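Local coordinates for Fe-regulated protein B (PDB 4AIP), which acts as a TonB-dependent iron transporter in the meningococcal outer membrane, probably taking up iron in siderophore-bound form, at residues Asp225-Arg233 / Asn725-Asp733; Arg682-Val690 / Val708-His719. All coordinates share one frame; numbering follows the deposited sequence.

Interaction 1 of 2, residues Asp225-Arg233 / Asn725-Asp733; sequences DYEAGKGFR and NTLPGVGRD
Gly229 and Gly731 meet where the two irregular loop segments run closest, with Gly229 CA 3.8 Å from Gly731 CA. Gly731 N also donates to Glu227 O, two residues back from Gly229, at 2.7 Å, meeting the carbonyl in its plane on a lone pair, though the N-H is bent to 140°. Gly731 CA presses directly on the peptide between Ala228 and Gly229, 3.4 Å from Gly229 N, an approach that the absence of a side chain allows. A type II turn from Gly229 to Phe232 then folds the first segment back toward the second.

Among the side chains, Tyr226 does the most. With its CG set between the backbone N and the carbonyl carbon (chi1 74°), the ring lies along 728-730: Tyr226 OH donates to Pro728 O at 2.7 Å, while Val730 CG2 sits over one ring face, 4.2 Å from its centroid, in a CH-pi contact. Pro728 CG lies between Ala228 CB, at 3.5 Å, and the Phe232 ring, over the rim of one face. Outside the pair, Asn196 ties both segments, its side chain bonding Glu227 N and Arg732 O.

Here the loop following strand 212-223 packs on the loop leading into the last strand, 733-741, beside the seam where a TonB-dependent transporter barrel closes.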
loop_
_atom_site.group_PDB
_atom_site.type_symbol
_atom_site.label_atom_id
_atom_site.label_comp_id
_atom_site.label_asym_id
_atom_site.label_seq_id
_atom_site.Cartn_x
_atom_site.Cartn_y
_atom_site.Cartn_z
ATOM N N ASP B 225 1.716 14.471 -13.699
ATOM C CA ASP B 225 2.457 15.239 -14.688
ATOM C C ASP B 225 2.051 16.719 -14.598
ATOM O O ASP B 225 0.820 17.033 -14.628
ATOM C CB ASP B 225 2.188 14.723 -16.099
ATOM C CG ASP B 225 2.886 13.419 -16.352
ATOM O OD1 ASP B 225 3.693 12.973 -15.489
ATOM O OD2 ASP B 225 2.674 12.831 -17.427
ATOM N N TYR B 226 3.049 17.604 -14.440
ATOM C CA TYR B 226 2.768 19.016 -14.322
ATOM C C TYR B 226 2.742 19.702 -15.676
ATOM O O TYR B 226 3.463 19.321 -16.601
ATOM C CB TYR B 226 3.754 19.717 -13.367
ATOM C CG TYR B 226 5.141 19.920 -13.915
ATOM C CD1 TYR B 226 6.116 18.941 -13.767
ATOM C CD2 TYR B 226 5.477 21.104 -14.584
ATOM C CE1 TYR B 226 7.390 19.110 -14.247
ATOM C CE2 TYR B 226 6.775 21.293 -15.090
ATOM C CZ TYR B 226 7.726 20.280 -14.911
ATOM O OH TYR B 226 8.989 20.417 -15.421
ATOM N N GLU B 227 1.892 20.716 -15.763
ATOM C CA GLU B 227 1.770 21.542 -16.943
ATOM C C GLU B 227 2.771 22.703 -16.833
ATOM O O GLU B 227 2.761 23.442 -15.861
ATOM C CB GLU B 227 0.345 22.052 -17.025
ATOM C CG GLU B 227 -0.010 22.862 -18.244
ATOM C CD GLU B 227 -1.517 23.094 -18.353
ATOM O OE1 GLU B 227 -2.289 22.135 -18.115
ATOM O OE2 GLU B 227 -1.909 24.236 -18.691
ATOM N N ALA B 228 3.661 22.844 -17.810
ATOM C CA ALA B 228 4.559 24.013 -17.854
ATOM C C ALA B 228 3.800 25.275 -18.280
ATOM O O ALA B 228 2.619 25.212 -18.650
ATOM C CB ALA B 228 5.690 23.756 -18.763
ATOM N N GLY B 229 4.471 26.415 -18.207
ATOM C CA GLY B 229 3.882 27.675 -18.604
ATOM C C GLY B 229 3.499 27.718 -20.073
ATOM O O GLY B 229 3.779 26.811 -20.869
ATOM N N LYS B 230 2.866 28.813 -20.437
ATOM C CA LYS B 230 2.268 28.965 -21.751
ATOM C C LYS B 230 3.214 28.941 -22.962
ATOM O O LYS B 230 4.167 29.704 -23.044
ATOM C CB LYS B 230 1.462 30.230 -21.757
ATOM C CG LYS B 230 0.839 30.493 -23.059
ATOM C CD LYS B 230 0.517 31.914 -23.131
ATOM C CE LYS B 230 -0.687 32.049 -23.967
ATOM N NZ LYS B 230 -0.685 33.415 -24.478
ATOM N N GLY B 231 2.912 28.061 -23.902
ATOM C CA GLY B 231 3.747 27.871 -25.063
ATOM C C GLY B 231 4.463 26.542 -25.064
ATOM O O GLY B 231 4.915 26.110 -26.111
ATOM N N PHE B 232 4.571 25.900 -23.898
ATOM C CA PHE B 232 5.166 24.575 -23.807
ATOM C C PHE B 232 4.294 23.537 -24.471
ATOM O O PHE B 232 3.083 23.494 -24.290
ATOM C CB PHE B 232 5.480 24.147 -22.357
ATOM C CG PHE B 232 6.024 22.733 -22.245
ATOM C CD1 PHE B 232 7.351 22.452 -22.593
ATOM C CD2 PHE B 232 5.207 21.682 -21.829
ATOM C CE1 PHE B 232 7.865 21.159 -22.520
ATOM C CE2 PHE B 232 5.708 20.383 -21.770
ATOM C CZ PHE B 232 7.050 20.121 -22.115
ATOM N N ARG B 233 4.948 22.678 -25.223
ATOM C CA ARG B 233 4.277 21.669 -25.976
ATOM C C ARG B 233 5.176 20.433 -25.944
ATOM O O ARG B 233 6.393 20.510 -26.129
ATOM C CB ARG B 233 3.959 22.266 -27.348
ATOM C CG ARG B 233 3.609 21.375 -28.504
ATOM C CD ARG B 233 3.340 22.316 -29.711
ATOM N NE ARG B 233 3.728 21.792 -31.036
ATOM C CZ ARG B 233 4.950 21.861 -31.588
ATOM N NH1 ARG B 233 5.981 22.413 -30.941
ATOM N NH2 ARG B 233 5.148 21.350 -32.801
ATOM N N ASN B 725 17.283 22.377 -23.550
ATOM C CA ASN B 725 15.999 22.731 -22.876
ATOM C C ASN B 725 15.311 21.613 -22.076
ATOM O O ASN B 725 14.339 21.034 -22.525
ATOM C CB ASN B 725 15.041 23.534 -23.759
ATOM C CG ASN B 725 15.472 25.012 -23.932
ATOM O OD1 ASN B 725 15.499 25.510 -25.046
ATOM N ND2 ASN B 725 15.790 25.705 -22.828
ATOM N N THR B 726 15.820 21.368 -20.863
ATOM C CA THR B 726 15.546 20.143 -20.138
ATOM C C THR B 726 14.173 20.050 -19.473
ATOM O O THR B 726 13.344 19.298 -19.938
ATOM C CB THR B 726 16.601 19.848 -19.078
ATOM O OG1 THR B 726 16.449 20.759 -17.980
ATOM C CG2 THR B 726 17.952 19.918 -19.671
ATOM N N LEU B 727 13.963 20.752 -18.356
ATOM C CA LEU B 727 12.700 20.643 -17.640
ATOM C C LEU B 727 12.206 21.992 -17.169
ATOM O O LEU B 727 12.831 22.622 -16.333
ATOM C CB LEU B 727 12.794 19.663 -16.441
ATOM C CG LEU B 727 13.044 18.185 -16.712
ATOM C CD1 LEU B 727 13.260 17.474 -15.413
ATOM C CD2 LEU B 727 11.897 17.587 -17.428
ATOM N N PRO B 728 11.053 22.424 -17.682
ATOM C CA PRO B 728 10.617 23.790 -17.394
ATOM C C PRO B 728 10.072 23.934 -15.991
ATOM O O PRO B 728 9.788 22.953 -15.324
ATOM C CB PRO B 728 9.508 24.048 -18.442
ATOM C CG PRO B 728 9.031 22.724 -18.862
ATOM C CD PRO B 728 10.104 21.685 -18.537
ATOM N N GLY B 729 9.934 25.179 -15.544
ATOM C CA GLY B 729 9.224 25.488 -14.282
ATOM C C GLY B 729 7.750 25.105 -14.356
ATOM O O GLY B 729 7.176 24.924 -15.457
ATOM N N VAL B 730 7.119 24.983 -13.193
ATOM C CA VAL B 730 5.760 24.574 -13.205
ATOM C C VAL B 730 5.018 25.749 -13.736
ATOM O O VAL B 730 5.280 26.906 -13.368
ATOM C CB VAL B 730 5.220 24.107 -11.809
ATOM C CG1 VAL B 730 3.728 23.698 -11.900
ATOM C CG2 VAL B 730 6.071 22.876 -11.221
ATOM N N GLY B 731 4.104 25.489 -14.656
ATOM C CA GLY B 731 3.222 26.540 -15.043
ATOM C C GLY B 731 2.364 26.926 -13.874
ATOM O O GLY B 731 2.586 26.529 -12.739
ATOM N N ARG B 732 1.376 27.742 -14.145
ATOM C CA ARG B 732 0.478 28.215 -13.106
ATOM C C ARG B 732 -0.275 27.083 -12.379
ATOM O O ARG B 732 -0.541 26.065 -12.975
ATOM C CB ARG B 732 -0.491 29.104 -13.823
ATOM C CG ARG B 732 -1.625 29.596 -13.083
ATOM C CD ARG B 732 -2.574 30.034 -14.218
ATOM N NE ARG B 732 -3.167 31.341 -13.945
ATOM C CZ ARG B 732 -4.018 31.571 -12.936
ATOM N NH1 ARG B 732 -4.366 30.576 -12.121
ATOM N NH2 ARG B 732 -4.530 32.780 -12.732
ATOM N N ASP B 733 -0.633 27.309 -11.114
ATOM C CA ASP B 733 -0.918 26.258 -10.112
ATOM C C ASP B 733 -1.685 26.951 -9.019
ATOM O O ASP B 733 -1.189 27.933 -8.420
ATOM C CB ASP B 733 0.396 25.702 -9.514
ATOM C CG ASP B 733 0.191 24.439 -8.576
ATOM O OD1 ASP B 733 -0.839 23.719 -8.738
ATOM O OD2 ASP B 733 1.096 24.122 -7.707
#

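Interaction 2 of 2, residues Arg682-Val690 / Val708-His719; sequences RKGFGVNDV and VNNVFNKFYYPH
Phe685 lies flat on Tyr716 in an offset stack, centroids 4.2 Å apart and planes 19° from parallel. Phe685 lies on the first strand of the hairpin 681-694/702-709 in the barrel wall; Tyr716 lies on the chain leaving the second strand, which runs back along the first. Both residues carry CG between the backbone N and the carbonyl carbon (chi1 53° for Phe685), which brings the rings face to face. Tyr716 CD2 sits over the centre of the Phe685 ring, and Val687 CG2 abuts Tyr716 CZ at 3.6 Å. Phe685 turns its edge to one face of His719, completing an aromatic cluster; Arg682 CD covers the opposite face, 4.1 Å from the imidazole centroid. The rotation of His719 is fixed at both nitrogens: NE2 donates to Lys683 O at 2.7 Å, from above the carbonyl plane, and ND1 is bonded to the backbone N of Gly633.

At the other end Val690 and Val708 form an antiparallel hydrogen-bonded pair, with Val708 N 2.8 Å from Val690 O. Regular pairing stops there, and Asn688 O instead takes Val711 N at 2.7 Å, almost in line with the carbonyl. The neighbouring Asp689 reaches Lys90, in the plug region, through a salt bridge from OD2.

Further out, Asn710 shapes the returning loop: OD1 accepts Lys714 N, while ND2 lies 3.1 Å from Lys714 O, using a carbonyl lone pair in plane.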
loop_
_atom_site.group_PDB
_atom_site.type_symbol
_atom_site.label_atom_id
_atom_site.label_comp_id
_atom_site.label_asym_id
_atom_site.label_seq_id
_atom_site.Cartn_x
_atom_site.Cartn_y
_atom_site.Cartn_z
ATOM N N ARG B 682 21.357 31.385 -21.060
ATOM C CA ARG B 682 20.058 31.022 -20.475
ATOM C C ARG B 682 19.188 32.275 -20.233
ATOM O O ARG B 682 19.689 33.274 -19.727
ATOM C CB ARG B 682 20.222 30.191 -19.151
ATOM C CG ARG B 682 21.611 29.439 -18.983
ATOM C CD ARG B 682 21.961 29.105 -17.506
ATOM N NE ARG B 682 21.674 27.704 -17.334
ATOM C CZ ARG B 682 22.559 26.724 -17.204
ATOM N NH1 ARG B 682 23.872 26.938 -17.122
ATOM N NH2 ARG B 682 22.080 25.499 -17.126
ATOM N N LYS B 683 17.898 32.199 -20.578
ATOM C CA LYS B 683 16.946 33.311 -20.362
ATOM C C LYS B 683 16.592 33.661 -18.921
ATOM O O LYS B 683 16.490 32.765 -18.055
ATOM C CB LYS B 683 15.623 33.059 -21.092
ATOM C CG LYS B 683 15.771 33.105 -22.572
ATOM C CD LYS B 683 14.733 32.235 -23.211
ATOM C CE LYS B 683 13.621 32.995 -23.875
ATOM N NZ LYS B 683 13.159 32.100 -25.017
ATOM N N GLY B 684 16.389 34.958 -18.676
ATOM C CA GLY B 684 15.701 35.432 -17.478
ATOM C C GLY B 684 14.199 35.220 -17.566
ATOM O O GLY B 684 13.643 34.954 -18.606
ATOM N N PHE B 685 13.538 35.375 -16.448
ATOM C CA PHE B 685 12.122 35.091 -16.317
ATOM C C PHE B 685 11.782 35.642 -14.980
ATOM O O PHE B 685 12.659 35.750 -14.090
ATOM C CB PHE B 685 11.815 33.570 -16.368
ATOM C CG PHE B 685 12.615 32.731 -15.385
ATOM C CD1 PHE B 685 13.863 32.180 -15.770
ATOM C CD2 PHE B 685 12.104 32.459 -14.084
ATOM C CE1 PHE B 685 14.634 31.387 -14.872
ATOM C CE2 PHE B 685 12.847 31.682 -13.130
ATOM C CZ PHE B 685 14.131 31.136 -13.536
ATOM N N GLY B 686 10.519 36.005 -14.813
ATOM C CA GLY B 686 10.009 36.310 -13.470
ATOM C C GLY B 686 8.923 35.312 -13.185
ATOM O O GLY B 686 8.168 34.965 -14.072
ATOM N N VAL B 687 8.847 34.837 -11.949
ATOM C CA VAL B 687 7.691 34.085 -11.454
ATOM C C VAL B 687 6.976 34.954 -10.375
ATOM O O VAL B 687 7.617 35.523 -9.475
ATOM C CB VAL B 687 8.150 32.738 -10.827
ATOM C CG1 VAL B 687 6.957 31.813 -10.628
ATOM C CG2 VAL B 687 9.156 32.013 -11.713
ATOM N N ASN B 688 5.655 35.039 -10.467
ATOM C CA ASN B 688 4.867 35.768 -9.484
ATOM C C ASN B 688 3.800 34.889 -8.842
ATOM O O ASN B 688 3.090 34.142 -9.522
ATOM C CB ASN B 688 4.177 36.968 -10.123
ATOM C CG ASN B 688 5.157 37.941 -10.757
ATOM O OD1 ASN B 688 5.617 37.713 -11.855
ATOM N ND2 ASN B 688 5.463 39.028 -10.068
ATOM N N ASP B 689 3.646 35.074 -7.539
ATOM C CA ASP B 689 2.677 34.353 -6.742
ATOM C C ASP B 689 1.888 35.320 -5.890
ATOM O O ASP B 689 2.442 36.297 -5.391
ATOM C CB ASP B 689 3.396 33.375 -5.777
ATOM C CG ASP B 689 4.356 32.380 -6.484
ATOM O OD1 ASP B 689 4.070 31.899 -7.575
ATOM O OD2 ASP B 689 5.376 31.979 -5.896
ATOM N N VAL B 690 0.619 35.029 -5.682
ATOM C CA VAL B 690 -0.157 35.669 -4.646
ATOM C C VAL B 690 -0.645 34.532 -3.732
ATOM O O VAL B 690 -0.863 33.390 -4.207
ATOM C CB VAL B 690 -1.419 36.489 -5.229
ATOM C CG1 VAL B 690 -0.987 37.686 -6.191
ATOM C CG2 VAL B 690 -2.363 35.575 -5.960
ATOM N N VAL B 708 -2.059 31.189 -5.535
ATOM C CA VAL B 708 -1.945 31.014 -6.953
ATOM C C VAL B 708 -0.511 31.407 -7.366
ATOM O O VAL B 708 -0.122 32.616 -7.299
ATOM C CB VAL B 708 -2.893 31.875 -7.726
ATOM C CG1 VAL B 708 -2.865 31.402 -9.176
ATOM C CG2 VAL B 708 -4.321 31.874 -7.100
ATOM N N ASN B 709 0.216 30.371 -7.810
ATOM C CA ASN B 709 1.638 30.396 -8.017
ATOM C C ASN B 709 1.817 30.387 -9.481
ATOM O O ASN B 709 1.086 29.700 -10.214
ATOM C CB ASN B 709 2.303 29.126 -7.446
ATOM C CG ASN B 709 2.300 29.072 -5.901
ATOM O OD1 ASN B 709 2.043 30.042 -5.188
ATOM N ND2 ASN B 709 2.593 27.907 -5.397
ATOM N N ASN B 710 2.829 31.143 -9.891
ATOM C CA ASN B 710 3.106 31.462 -11.256
ATOM C C ASN B 710 1.850 32.084 -11.877
ATOM O O ASN B 710 1.381 31.659 -12.929
ATOM C CB ASN B 710 3.683 30.269 -12.032
ATOM C CG ASN B 710 4.234 30.681 -13.392
ATOM O OD1 ASN B 710 4.157 31.873 -13.790
ATOM N ND2 ASN B 710 4.791 29.713 -14.121
ATOM N N VAL B 711 1.335 33.135 -11.243
ATOM C CA VAL B 711 0.157 33.833 -11.778
ATOM C C VAL B 711 0.072 33.957 -13.308
ATOM O O VAL B 711 -1.001 33.721 -13.846
ATOM C CB VAL B 711 -0.034 35.243 -11.213
ATOM C CG1 VAL B 711 -1.481 35.704 -11.512
ATOM C CG2 VAL B 711 0.220 35.259 -9.750
ATOM N N PHE B 712 1.180 34.324 -13.974
ATOM C CA PHE B 712 1.144 34.638 -15.387
ATOM C C PHE B 712 1.397 33.442 -16.240
ATOM O O PHE B 712 1.496 33.552 -17.446
ATOM C CB PHE B 712 2.062 35.821 -15.728
ATOM C CG PHE B 712 1.747 37.010 -14.931
ATOM C CD1 PHE B 712 0.532 37.700 -15.139
ATOM C CD2 PHE B 712 2.620 37.415 -13.919
ATOM C CE1 PHE B 712 0.212 38.827 -14.352
ATOM C CE2 PHE B 712 2.332 38.533 -13.109
ATOM C CZ PHE B 712 1.137 39.249 -13.307
ATOM N N ASN B 713 1.472 32.276 -15.602
ATOM C CA ASN B 713 1.713 31.030 -16.325
ATOM C C ASN B 713 2.957 31.120 -17.175
ATOM O O ASN B 713 2.954 30.685 -18.307
ATOM C CB ASN B 713 0.515 30.668 -17.198
ATOM C CG ASN B 713 0.473 29.195 -17.525
ATOM O OD1 ASN B 713 0.942 28.328 -16.746
ATOM N ND2 ASN B 713 -0.103 28.888 -18.679
ATOM N N LYS B 714 4.009 31.702 -16.614
ATOM C CA LYS B 714 5.290 31.806 -17.288
ATOM C C LYS B 714 5.884 30.467 -17.786
ATOM O O LYS B 714 6.055 29.563 -16.996
ATOM C CB LYS B 714 6.303 32.478 -16.354
ATOM C CG LYS B 714 7.068 33.588 -17.053
ATOM C CD LYS B 714 7.838 33.180 -18.260
ATOM C CE LYS B 714 8.395 34.420 -18.963
ATOM N NZ LYS B 714 8.784 35.384 -17.859
ATOM N N PHE B 715 6.244 30.390 -19.068
ATOM C CA PHE B 715 7.044 29.310 -19.630
ATOM C C PHE B 715 8.533 29.611 -19.464
ATOM O O PHE B 715 9.051 30.557 -20.073
ATOM C CB PHE B 715 6.706 29.108 -21.122
ATOM C CG PHE B 715 7.507 27.996 -21.804
ATOM C CD1 PHE B 715 8.031 26.918 -21.064
ATOM C CD2 PHE B 715 7.691 27.988 -23.201
ATOM C CE1 PHE B 715 8.751 25.891 -21.688
ATOM C CE2 PHE B 715 8.456 26.970 -23.822
ATOM C CZ PHE B 715 8.959 25.922 -23.060
ATOM N N TYR B 716 9.247 28.804 -18.681
ATOM C CA TYR B 716 10.653 29.069 -18.448
ATOM C C TYR B 716 11.344 27.850 -17.984
ATOM O O TYR B 716 10.659 26.937 -17.452
ATOM C CB TYR B 716 10.843 30.174 -17.396
ATOM C CG TYR B 716 10.465 29.735 -15.998
ATOM C CD1 TYR B 716 9.121 29.753 -15.576
ATOM C CD2 TYR B 716 11.463 29.227 -15.085
ATOM C CE1 TYR B 716 8.781 29.346 -14.240
ATOM C CE2 TYR B 716 11.115 28.775 -13.772
ATOM C CZ TYR B 716 9.799 28.856 -13.354
ATOM O OH TYR B 716 9.443 28.421 -12.088
ATOM N N TYR B 717 12.690 27.870 -18.142
ATOM C CA TYR B 717 13.651 26.910 -17.537
ATOM C C TYR B 717 14.472 27.537 -16.432
ATOM O O TYR B 717 15.119 28.539 -16.642
ATOM C CB TYR B 717 14.609 26.300 -18.579
ATOM C CG TYR B 717 13.833 25.505 -19.605
ATOM C CD1 TYR B 717 13.497 24.134 -19.385
ATOM C CD2 TYR B 717 13.359 26.131 -20.779
ATOM C CE1 TYR B 717 12.795 23.427 -20.321
ATOM C CE2 TYR B 717 12.649 25.417 -21.722
ATOM C CZ TYR B 717 12.357 24.070 -21.485
ATOM O OH TYR B 717 11.621 23.382 -22.433
ATOM N N PRO B 718 14.482 26.921 -15.238
ATOM C CA PRO B 718 15.371 27.443 -14.189
ATOM C C PRO B 718 16.804 27.211 -14.573
ATOM O O PRO B 718 17.109 26.367 -15.425
ATOM C CB PRO B 718 15.031 26.562 -12.950
ATOM C CG PRO B 718 13.645 26.060 -13.221
ATOM C CD PRO B 718 13.661 25.800 -14.734
ATOM N N HIS B 719 17.675 27.923 -13.876
ATOM C CA HIS B 719 19.109 27.930 -14.157
ATOM C C HIS B 719 19.985 26.785 -13.617
ATOM O O HIS B 719 20.963 26.415 -14.274
ATOM C CB HIS B 719 19.694 29.327 -13.921
ATOM C CG HIS B 719 19.243 30.306 -14.961
ATOM N ND1 HIS B 719 19.496 31.658 -14.886
ATOM C CD2 HIS B 719 18.485 30.127 -16.071
ATOM C CE1 HIS B 719 18.924 32.265 -15.910
ATOM N NE2 HIS B 719 18.314 31.357 -16.647
#

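In the fold
Both interactions hold parts of the loop between strands 702-709 and 733-741: interaction 2 fixes its first half to the neighbouring strand of the barrel wall, and interaction 1 packs its second half against the loop at 225-233. Their centres lie about 10 Å apart and the halves are tied together, Gly729 N probably bonding Tyr716 O and Arg732 N probably bonding Asn713 OD1. Interaction 1 is the smaller and mostly buried, relying on glycines, a proline and a tyrosine hydroxyl to fit irregular backbones. Interaction 2 is larger and only partly buried, running from regular strand pairing at Val690 and Val708 to an aromatic cluster in which Phe685 and His719 are buried.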